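Local atomic coordinates of glyoxalase family protein (PDB entry 2P7O), a protein that catalyses the manganese-dependent hydration of the antibiotic fosfomycin and so confers resistance to it. Residues Q73-S76 with E77-D80; K94-R97 with P98-Q101; F109-F112 with D113-F117; T123-R127 with L128-H132. All coordinates share one frame; numbering follows the deposited sequence. Where two conformers were deposited one is given.

Contact 1 of 4, residues Q73-S76 with E77-D80; sequences QIQS and EEVD
Reaching back over the turn, the carboxylate of E78 takes the backbone N-H of Q75 onto OE2. The bond is 2.9 Å from Q75 N to E78 OE2 and almost straight at 177°, and the donor arrives on the anti side of that oxygen. In E78, CG lies beside the residue's own backbone N (chi1 -54°) and the chain then runs extended, alongside Q75 and pointing the same way. The other oxygen of E78, OE1, is not idle: it accepts a hydrogen bond from the N terminus of M1 of the second subunit, so one glutamate ties the turn to the dimer partner. Q75 and E78 are joined a second time, through their backbones, E78 N donating to Q75 O over 2.8 Å. One residue on, V79 N donates to S76 O at a longer 3.3 Å. These bonds wind the chain from strand 69-73 into helix 79-89, a strand-to-helix connection of the βαβββ module from which glyoxalase-superfamily proteins are built. Two waters serve the exposed side. One donates to both Q75 OE1 and E77 OE1, linking an amide and a carboxylate that do not bond directly. The other donates to S76 O and to D80 OD2, 2.6 Å away, and accepts from D80 N, so it occupies an N-H of the first helical turn; D80 OD2 also forms a salt bridge with R105. On the buried side the aliphatic I74 and V79 suit their place, I74 CD1 meeting V79 CG2 at 4.1 Å while the I74 backbone pairs with H120.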
loop_
_atom_site.group_PDB
_atom_site.type_symbol
_atom_site.label_atom_id
_atom_site.label_comp_id
_atom_site.label_asym_id
_atom_site.label_seq_id
_atom_site.Cartn_x
_atom_site.Cartn_y
_atom_site.Cartn_z
ATOM N N GLN A 73 2.667 8.397 9.214
ATOM C CA GLN A 73 2.892 9.685 9.811
ATOM C C GLN A 73 3.573 9.611 11.186
ATOM O O GLN A 73 3.111 8.907 12.112
ATOM C CB GLN A 73 1.550 10.446 9.959
ATOM C CG GLN A 73 1.773 11.963 10.102
ATOM C CD GLN A 73 0.478 12.756 9.935
ATOM O OE1 GLN A 73 0.351 13.748 10.657
ATOM N NE2 GLN A 73 -0.496 12.383 9.076
ATOM N N ILE A 74 4.659 10.409 11.341
ATOM C CA ILE A 74 5.263 10.557 12.682
ATOM C C ILE A 74 5.526 12.042 12.895
ATOM O O ILE A 74 5.378 12.871 11.971
ATOM C CB ILE A 74 6.585 9.787 12.882
ATOM C CG1 ILE A 74 7.619 10.154 11.788
ATOM C CG2 ILE A 74 6.299 8.284 12.806
ATOM C CD1 ILE A 74 9.017 9.650 12.114
ATOM N N GLN A 75 5.915 12.358 14.143
ATOM C CA GLN A 75 6.196 13.765 14.425
ATOM C C GLN A 75 7.680 14.065 14.278
ATOM O O GLN A 75 8.538 13.200 14.473
ATOM C CB GLN A 75 5.789 14.064 15.882
ATOM C CG GLN A 75 4.345 13.614 16.207
ATOM C CD GLN A 75 3.429 14.440 15.318
ATOM O OE1 GLN A 75 3.631 15.662 15.251
ATOM N NE2 GLN A 75 2.567 13.783 14.539
ATOM N N SER A 76 7.932 15.330 13.902
ATOM C CA SER A 76 9.296 15.785 13.704
ATOM C C SER A 76 10.155 15.440 14.904
ATOM O O SER A 76 11.314 15.016 14.753
ATOM C CB SER A 76 9.244 17.306 13.466
ATOM O OG SER A 76 8.251 17.580 12.467
ATOM N N GLU A 77 9.652 15.554 16.133
ATOM C CA GLU A 77 10.551 15.262 17.254
ATOM C C GLU A 77 10.837 13.767 17.464
ATOM O O GLU A 77 11.608 13.443 18.391
ATOM C CB GLU A 77 9.962 15.885 18.518
ATOM C CG GLU A 77 9.652 17.373 18.380
ATOM C CD GLU A 77 8.205 17.699 18.043
ATOM O OE1 GLU A 77 7.543 16.885 17.360
ATOM O OE2 GLU A 77 7.725 18.787 18.431
ATOM N N GLU A 78 10.283 12.878 16.623
ATOM C CA GLU A 78 10.571 11.442 16.778
ATOM C C GLU A 78 11.459 10.919 15.640
ATOM O O GLU A 78 11.796 9.730 15.591
ATOM C CB GLU A 78 9.231 10.672 16.616
ATOM C CG GLU A 78 8.136 11.179 17.568
ATOM C CD GLU A 78 6.841 10.402 17.372
ATOM O OE1 GLU A 78 6.495 9.712 18.350
ATOM O OE2 GLU A 78 6.226 10.395 16.268
ATOM N N VAL A 79 11.768 11.766 14.659
ATOM C CA VAL A 79 12.525 11.260 13.494
ATOM C C VAL A 79 13.847 10.614 13.869
ATOM O O VAL A 79 14.137 9.544 13.333
ATOM C CB VAL A 79 12.821 12.410 12.508
ATOM C CG1 VAL A 79 13.779 11.949 11.392
ATOM C CG2 VAL A 79 11.507 12.918 11.895
ATOM N N ASP A 80 14.686 11.252 14.669
ATOM C CA ASP A 80 15.975 10.642 15.011
ATOM C C ASP A 80 15.833 9.344 15.796
ATOM O O ASP A 80 16.548 8.344 15.616
ATOM C CB ASP A 80 16.852 11.688 15.775
ATOM C CG ASP A 80 17.101 12.898 14.877
ATOM O OD1 ASP A 80 17.745 12.753 13.804
ATOM O OD2 ASP A 80 16.630 14.048 15.084
HETATM O O HOH W 1 5.177 17.861 15.528
HETATM O O HOH W 2 14.157 13.845 15.764
#

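Contact 2 of 4, residues K94-R97 with P98-Q101; sequences KPER and PRVQ
E96 and R99 bring their side chains together along an extended part of the irregular loop joining strands 93-94 and 106-110 of a glyoxalase-fold module. The two chains meet at a slant, carboxylate and guanidinium planes 38° apart, so the pair is neither a flat two-pronged salt bridge nor a stack. Instead E96 OE1 lies obliquely to the guanidinium and makes a loose salt bridge to R99 NE at 3.4 Å, while E96 OE2 rests against the methylene R99 CD at 3.5 Å. E96 leaves with CG opposite the backbone N (chi1 -159°) and stays stretched; R99 starts with CG wedged between its N and carbonyl carbon (chi1 49°), then runs straight to NE. The stronger partner of E96 is R105, whose NE forms a salt bridge with OE2, so two arginines share one carboxylate. P98, with no N-H and a restricted phi, suits the extended backbone that sets E96 and R99 on the same side. R97 turns the other way, packing on Y131. A water joins the loop residues: it donates to E96 OE1 at 2.6 Å and to R97 O at 2.9 Å, and sits in the guanidinium plane of R99, where NE offers it a weak 3.0 Å bond.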
loop_
_atom_site.group_PDB
_atom_site.type_symbol
_atom_site.label_atom_id
_atom_site.label_comp_id
_atom_site.label_asym_id
_atom_site.label_seq_id
_atom_site.Cartn_x
_atom_site.Cartn_y
_atom_site.Cartn_z
ATOM N N LYS A 94 17.762 4.259 3.208
ATOM C CA LYS A 94 18.249 5.366 2.380
ATOM C C LYS A 94 18.563 6.552 3.309
ATOM O O LYS A 94 17.606 7.217 3.741
ATOM C CB LYS A 94 17.221 5.745 1.302
ATOM C CG LYS A 94 16.680 4.487 0.594
ATOM C CD LYS A 94 16.180 4.812 -0.806
ATOM C CE LYS A 94 17.205 4.368 -1.848
ATOM N NZ LYS A 94 16.701 3.199 -2.624
ATOM N N PRO A 95 19.829 6.773 3.626
ATOM C CA PRO A 95 20.289 7.764 4.600
ATOM C C PRO A 95 19.842 9.199 4.323
ATOM O O PRO A 95 19.913 9.699 3.208
ATOM C CB PRO A 95 21.810 7.678 4.593
ATOM C CG PRO A 95 22.172 6.439 3.846
ATOM C CD PRO A 95 20.967 5.992 3.049
ATOM N N GLU A 96 19.461 9.914 5.370
ATOM C CA GLU A 96 18.982 11.282 5.212
ATOM C C GLU A 96 20.088 12.126 4.576
ATOM O O GLU A 96 21.263 11.860 4.846
ATOM C CB GLU A 96 18.545 11.815 6.589
ATOM C CG GLU A 96 17.581 12.998 6.481
ATOM C CD GLU A 96 17.331 13.705 7.796
ATOM O OE1 GLU A 96 18.289 13.928 8.582
ATOM O OE2 GLU A 96 16.161 14.130 7.994
ATOM N N ARG A 97 19.732 13.007 3.669
ATOM C CA ARG A 97 20.679 13.935 3.039
ATOM C C ARG A 97 20.858 15.173 3.891
ATOM O O ARG A 97 20.080 15.382 4.835
ATOM C CB ARG A 97 20.044 14.332 1.692
ATOM C CG ARG A 97 19.801 13.079 0.840
ATOM C CD ARG A 97 21.106 12.752 0.122
ATOM N NE ARG A 97 20.952 11.589 -0.735
ATOM C CZ ARG A 97 21.087 11.499 -2.047
ATOM N NH1 ARG A 97 21.373 12.561 -2.804
ATOM N NH2 ARG A 97 20.928 10.327 -2.667
ATOM N N PRO A 98 21.792 16.062 3.613
ATOM C CA PRO A 98 21.742 17.393 4.255
ATOM C C PRO A 98 20.377 18.031 4.023
ATOM O O PRO A 98 19.631 17.719 3.081
ATOM C CB PRO A 98 22.742 18.177 3.376
ATOM C CG PRO A 98 23.765 17.131 3.017
ATOM C CD PRO A 98 22.920 15.917 2.668
ATOM N N ARG A 99 20.019 18.943 4.938
ATOM C CA ARG A 99 18.681 19.532 4.840
ATOM C C ARG A 99 18.677 20.969 5.357
ATOM O O ARG A 99 19.490 21.256 6.245
ATOM C CB ARG A 99 17.716 18.684 5.705
ATOM C CG ARG A 99 18.288 18.426 7.106
ATOM C CD ARG A 99 17.422 17.437 7.866
ATOM N NE ARG A 99 17.824 17.260 9.266
ATOM C CZ ARG A 99 17.367 17.919 10.324
ATOM N NH1 ARG A 99 16.449 18.864 10.235
ATOM N NH2 ARG A 99 17.837 17.605 11.538
ATOM N N VAL A 100 17.847 21.822 4.788
ATOM C CA VAL A 100 17.691 23.184 5.265
ATOM C C VAL A 100 16.616 23.273 6.353
ATOM O O VAL A 100 15.804 22.361 6.530
ATOM C CB VAL A 100 17.268 24.209 4.184
ATOM C CG1 VAL A 100 18.271 24.262 3.037
ATOM C CG2 VAL A 100 15.844 23.924 3.706
ATOM N N GLN A 101 16.632 24.446 7.011
ATOM C CA GLN A 101 15.530 24.739 7.937
ATOM C C GLN A 101 14.148 24.802 7.281
ATOM O O GLN A 101 13.938 25.283 6.172
ATOM C CB GLN A 101 15.852 26.044 8.646
ATOM C CG GLN A 101 14.933 26.343 9.817
ATOM C CD GLN A 101 15.165 25.433 10.997
ATOM O OE1 GLN A 101 14.295 24.615 11.293
ATOM N NE2 GLN A 101 16.298 25.531 11.686
HETATM O O HOH W 3 19.937 15.762 7.664
#

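Contact 3 of 4, residues F109-F112 with D113-F117; sequences FYDF and DNHLF
The ring of F109 carries F117 CB over one face, a CH-pi contact with the carbon 4.1 Å from the centroid. Y110 receives L116 CD1 in the same manner over one face, 4.0 Å from the centroid. At the edge of the F117 ring, in its plane, lies D111 OD1. The H115 imidazole has D113 O above one face and D111 at its edge. These pairings follow the antiparallel hairpin of strands 106-110 and 116-120: F109 and F117 form a hydrogen-bonded pair, Y110 and L116 a non-hydrogen-bonded one, placing two phenylalanines on one face and a tyrosine with a leucine on the other. An aspartate suits the turn because its short carboxylate can fold back. With D111 CG lodged between its backbone N and carbonyl carbon (chi1 56°), OD2 accepts H115 N at 3.0 Å and D113 N at 2.9 Å from opposite faces of the carboxylate plane. OD1 offers its syn lone pair to H115 ND1 at 2.7 Å, although the two planes stand 67° apart. H115 NE2 hydrogen-bonds to OD1 of N68 of the second subunit. Three N-H groups gripping one buried carboxylate probably stabilise its negative charge, and the ND1 bond would hold the imidazole with NE2 toward the second subunit.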
loop_
_atom_site.group_PDB
_atom_site.type_symbol
_atom_site.label_atom_id
_atom_site.label_comp_id
_atom_site.label_asym_id
_atom_site.label_seq_id
_atom_site.Cartn_x
_atom_site.Cartn_y
_atom_site.Cartn_z
ATOM N N PHE A 109 13.131 3.337 4.056
ATOM C CA PHE A 109 13.832 2.122 4.445
ATOM C C PHE A 109 13.050 0.907 3.961
ATOM O O PHE A 109 11.861 0.972 3.592
ATOM C CB PHE A 109 14.038 2.063 5.976
ATOM C CG PHE A 109 12.723 2.136 6.751
ATOM C CD1 PHE A 109 12.137 1.046 7.369
ATOM C CD2 PHE A 109 12.094 3.353 6.863
ATOM C CE1 PHE A 109 10.943 1.148 8.065
ATOM C CE2 PHE A 109 10.919 3.520 7.578
ATOM C CZ PHE A 109 10.366 2.426 8.203
ATOM N N TYR A 110 13.690 -0.240 3.825
ATOM C CA TYR A 110 13.005 -1.415 3.277
ATOM C C TYR A 110 12.724 -2.408 4.390
ATOM O O TYR A 110 13.327 -2.241 5.447
ATOM C CB TYR A 110 13.937 -2.183 2.282
ATOM C CG TYR A 110 14.277 -1.296 1.113
ATOM C CD1 TYR A 110 15.309 -0.355 1.271
ATOM C CD2 TYR A 110 13.544 -1.336 -0.070
ATOM C CE1 TYR A 110 15.628 0.484 0.217
ATOM C CE2 TYR A 110 13.879 -0.459 -1.119
ATOM C CZ TYR A 110 14.892 0.436 -0.948
ATOM O OH TYR A 110 15.245 1.276 -1.977
ATOM N N ASP A 111 11.846 -3.384 4.125
ATOM C CA ASP A 111 11.710 -4.456 5.129
ATOM C C ASP A 111 12.683 -5.578 4.771
ATOM O O ASP A 111 13.751 -5.280 4.218
ATOM C CB ASP A 111 10.291 -4.988 5.283
ATOM C CG ASP A 111 9.679 -5.499 3.982
ATOM O OD1 ASP A 111 8.507 -5.993 4.048
ATOM O OD2 ASP A 111 10.356 -5.450 2.952
ATOM N N PHE A 112 12.297 -6.812 5.036
ATOM C CA PHE A 112 13.189 -7.926 4.674
ATOM C C PHE A 112 12.767 -8.529 3.340
ATOM O O PHE A 112 13.331 -9.552 2.954
ATOM C CB PHE A 112 13.095 -9.003 5.765
ATOM C CG PHE A 112 13.613 -8.551 7.127
ATOM C CD1 PHE A 112 12.810 -8.402 8.247
ATOM C CD2 PHE A 112 14.966 -8.278 7.289
ATOM C CE1 PHE A 112 13.328 -7.992 9.459
ATOM C CE2 PHE A 112 15.487 -7.856 8.503
ATOM C CZ PHE A 112 14.677 -7.741 9.616
ATOM N N ASP A 113 11.811 -7.900 2.644
ATOM C CA ASP A 113 11.269 -8.523 1.418
ATOM C C ASP A 113 11.133 -7.481 0.307
ATOM O O ASP A 113 10.171 -7.566 -0.503
ATOM C CB ASP A 113 9.871 -9.098 1.758
ATOM C CG ASP A 113 10.042 -10.261 2.733
ATOM O OD1 ASP A 113 10.340 -11.396 2.287
ATOM O OD2 ASP A 113 9.932 -10.061 3.970
ATOM N N ASN A 114 12.081 -6.526 0.243
ATOM C CA ASN A 114 12.034 -5.548 -0.844
ATOM C C ASN A 114 10.770 -4.719 -0.936
ATOM O O ASN A 114 10.520 -4.126 -1.992
ATOM C CB ASN A 114 12.340 -6.136 -2.225
ATOM C CG ASN A 114 13.812 -6.514 -2.362
ATOM O OD1 ASN A 114 14.166 -7.161 -3.359
ATOM N ND2 ASN A 114 14.639 -6.195 -1.390
ATOM N N HIS A 115 10.064 -4.477 0.153
ATOM C CA HIS A 115 9.032 -3.437 0.201
ATOM C C HIS A 115 9.642 -2.132 0.751
ATOM O O HIS A 115 10.184 -2.097 1.879
ATOM C CB HIS A 115 7.971 -3.873 1.234
ATOM C CG HIS A 115 7.220 -5.122 0.926
ATOM N ND1 HIS A 115 7.325 -6.312 1.623
ATOM C CD2 HIS A 115 6.224 -5.329 0.013
ATOM C CE1 HIS A 115 6.505 -7.216 1.070
ATOM N NE2 HIS A 115 5.813 -6.632 0.100
ATOM N N LEU A 116 9.424 -1.009 0.073
ATOM C CA LEU A 116 9.801 0.322 0.553
ATOM C C LEU A 116 8.744 0.919 1.487
ATOM O O LEU A 116 7.538 0.895 1.235
ATOM C CB LEU A 116 9.999 1.202 -0.670
ATOM C CG LEU A 116 10.565 2.597 -0.341
ATOM C CD1 LEU A 116 11.936 2.504 0.329
ATOM C CD2 LEU A 116 10.676 3.329 -1.663
ATOM N N PHE A 117 9.260 1.435 2.611
ATOM C CA PHE A 117 8.391 2.091 3.588
ATOM C C PHE A 117 8.988 3.466 3.870
ATOM O O PHE A 117 10.170 3.743 3.619
ATOM C CB PHE A 117 8.453 1.348 4.934
ATOM C CG PHE A 117 7.579 0.095 4.941
ATOM C CD1 PHE A 117 8.129 -1.166 4.732
ATOM C CD2 PHE A 117 6.214 0.180 5.145
ATOM C CE1 PHE A 117 7.349 -2.328 4.729
ATOM C CE2 PHE A 117 5.398 -0.949 5.152
ATOM C CZ PHE A 117 5.979 -2.214 4.969
HETATM O O HOH W 4 14.457 -5.976 1.609
HETATM O O HOH W 5 9.517 -8.161 5.589
HETATM O O HOH W 6 13.079 -12.113 2.410
#

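Contact 4 of 4, residues T123-R127 with L128-H132; sequences TLEER and LKRYH. With MN (manganese (II) ion), chain C.
The manganese site takes one ligand from the C-terminal tail: E126 OE1 binds the ion at 2.1 Å. H69 and E118 of the same chain also coordinate it, as does H7 of the second subunit, so the site lies at the dimer interface. A bend at chi2 (39°) turns the E126 carboxylate so that OE2 accepts L128 N at 3.1 Å and also bonds the hydroxyl of Y108, which would hold its orientation. OG1 of T9 of the second subunit hydrogen-bonds to OE1. A metal-bound water accepts from R127 N and donates to E125 O. Beside the site, R127 grips E125 OE2 side-on with two nitrogens, the shorter bond 2.8 Å from NE. R130 runs parallel to R127, guanidinium planes 13° apart, with R127 CD over one face of the R130 group. R130 NH2 makes a longer salt bridge, 3.3 Å, to the same E125 OE2, completing a three-residue network; the shared carboxylate probably compensates for the nearness of the positive groups. S106 and A121 also hold R127, E103 and G104 R130. After strand 116-120 the tail closes into the 3-10 turn 128-130, R130 N donating to R127 O at 3.0 Å, and lays the Y131 ring against Y108 of strand 106-110.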
loop_
_atom_site.group_PDB
_atom_site.type_symbol
_atom_site.label_atom_id
_atom_site.label_comp_id
_atom_site.label_asym_id
_atom_site.label_seq_id
_atom_site.Cartn_x
_atom_site.Cartn_y
_atom_site.Cartn_z
ATOM N N THR A 123 4.949 18.364 6.463
ATOM C CA THR A 123 3.991 18.654 5.418
ATOM C C THR A 123 3.903 17.520 4.409
ATOM O O THR A 123 4.912 16.974 3.942
ATOM C CB THR A 123 4.376 19.958 4.718
ATOM O OG1 THR A 123 4.476 21.027 5.697
ATOM C CG2 THR A 123 3.349 20.379 3.689
ATOM N N LEU A 124 2.672 17.171 3.989
ATOM C CA LEU A 124 2.496 16.141 2.985
ATOM C C LEU A 124 3.051 16.532 1.622
ATOM O O LEU A 124 2.551 17.480 1.025
ATOM C CB LEU A 124 0.977 15.836 2.862
ATOM C CG LEU A 124 0.606 14.694 1.893
ATOM C CD1 LEU A 124 1.226 13.397 2.438
ATOM C CD2 LEU A 124 -0.900 14.476 1.719
ATOM N N GLU A 125 3.938 15.678 1.116
ATOM C CA GLU A 125 4.485 15.784 -0.240
ATOM C C GLU A 125 5.229 14.464 -0.485
ATOM O O GLU A 125 5.531 13.771 0.506
ATOM C CB GLU A 125 5.448 16.988 -0.269
ATOM C CG GLU A 125 6.534 16.772 0.786
ATOM C CD GLU A 125 7.332 18.056 1.044
ATOM O OE1 GLU A 125 7.169 19.023 0.257
ATOM O OE2 GLU A 125 8.057 18.104 2.068
ATOM N N GLU A 126 5.567 14.184 -1.752
ATOM C CA GLU A 126 6.385 12.998 -2.005
ATOM C C GLU A 126 7.836 13.472 -2.077
ATOM O O GLU A 126 8.156 14.396 -2.826
ATOM C CB GLU A 126 5.913 12.445 -3.354
ATOM C CG GLU A 126 6.649 11.185 -3.805
ATOM C CD GLU A 126 6.902 10.268 -2.606
ATOM O OE1 GLU A 126 5.931 9.911 -1.942
ATOM O OE2 GLU A 126 8.077 9.877 -2.324
ATOM N N ARG A 127 8.685 12.771 -1.355
ATOM C CA ARG A 127 10.062 13.215 -1.164
ATOM C C ARG A 127 11.107 12.369 -1.876
ATOM O O ARG A 127 12.306 12.534 -1.673
ATOM C CB ARG A 127 10.255 13.331 0.357
ATOM C CG ARG A 127 9.291 14.381 0.931
ATOM C CD ARG A 127 9.461 14.489 2.460
ATOM N NE ARG A 127 8.671 15.538 3.082
ATOM C CZ ARG A 127 8.344 15.544 4.381
ATOM N NH1 ARG A 127 8.738 14.566 5.211
ATOM N NH2 ARG A 127 7.649 16.600 4.843
ATOM N N LEU A 128 10.720 11.455 -2.756
ATOM C CA LEU A 128 11.679 10.599 -3.463
ATOM C C LEU A 128 12.741 11.419 -4.197
ATOM O O LEU A 128 13.878 10.947 -4.328
ATOM C CB LEU A 128 11.046 9.685 -4.528
ATOM C CG LEU A 128 11.990 8.945 -5.479
ATOM C CD1 LEU A 128 12.456 7.627 -4.872
ATOM C CD2 LEU A 128 11.423 8.649 -6.870
ATOM N N LYS A 129 12.326 12.562 -4.727
ATOM C CA LYS A 129 13.282 13.303 -5.583
ATOM C C LYS A 129 14.519 13.731 -4.793
ATOM O O LYS A 129 15.557 14.034 -5.357
ATOM C CB LYS A 129 12.610 14.558 -6.140
ATOM C CG LYS A 129 12.086 15.487 -5.055
ATOM C CD LYS A 129 11.481 16.768 -5.631
ATOM C CE LYS A 129 10.539 17.389 -4.613
ATOM N NZ LYS A 129 9.119 17.212 -5.044
ATOM N N ARG A 130 14.388 13.809 -3.461
ATOM C CA ARG A 130 15.490 14.213 -2.626
ATOM C C ARG A 130 16.678 13.252 -2.698
ATOM O O ARG A 130 17.763 13.641 -2.266
ATOM C CB ARG A 130 15.036 14.238 -1.163
ATOM C CG ARG A 130 14.006 15.362 -0.944
ATOM C CD ARG A 130 13.826 15.436 0.597
ATOM N NE ARG A 130 12.787 16.415 0.946
ATOM C CZ ARG A 130 12.251 16.490 2.156
ATOM N NH1 ARG A 130 12.665 15.658 3.134
ATOM N NH2 ARG A 130 11.306 17.397 2.415
ATOM N N TYR A 131 16.427 12.041 -3.178
ATOM C CA TYR A 131 17.448 11.002 -3.187
ATOM C C TYR A 131 17.936 10.768 -4.616
ATOM O O TYR A 131 18.232 9.655 -5.052
ATOM C CB TYR A 131 16.948 9.701 -2.550
ATOM C CG TYR A 131 16.436 9.903 -1.152
ATOM C CD1 TYR A 131 15.214 10.505 -0.912
ATOM C CD2 TYR A 131 17.194 9.533 -0.045
ATOM C CE1 TYR A 131 14.750 10.705 0.372
ATOM C CE2 TYR A 131 16.712 9.722 1.247
ATOM C CZ TYR A 131 15.497 10.309 1.468
ATOM O OH TYR A 131 14.997 10.509 2.758
ATOM N N HIS A 132 17.997 11.890 -5.333
ATOM C CA HIS A 132 18.460 11.891 -6.717
ATOM C C HIS A 132 19.629 12.871 -6.823
ATOM O O HIS A 132 20.565 12.568 -7.591
ATOM C CB HIS A 132 17.299 12.243 -7.639
HETATM MN MN MN C . 6.317 9.294 -0.008
HETATM O O HOH W 7 7.121 11.219 0.665
HETATM O O HOH W 8 9.369 13.249 -5.285
#

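In the fold
The four contacts follow one another along the second half of the chain. Three border the sheet of strands 69-73, 116-120, 106-110 and 93-94: contact 1 leads from its first strand into helix 79-89, contact 2 lies in the loop after strand 93-94, and contact 3 closes the hairpin 106-110/116-120. Contact 4 is the tail beyond strand 116-120. Contacts 2 and 4 have centres about 11 Å apart and touch where K94 O and P95 O meet Y131 CE2; contact 3 lies about 20 Å from contact 2 between centres, yet K94 and Y110 probably hydrogen-bond. Contacts 1, 3 and 4 reach the second subunit, and contact 4 supplies a manganese ligand to a site that subunit completes, so the site depends on the dimer.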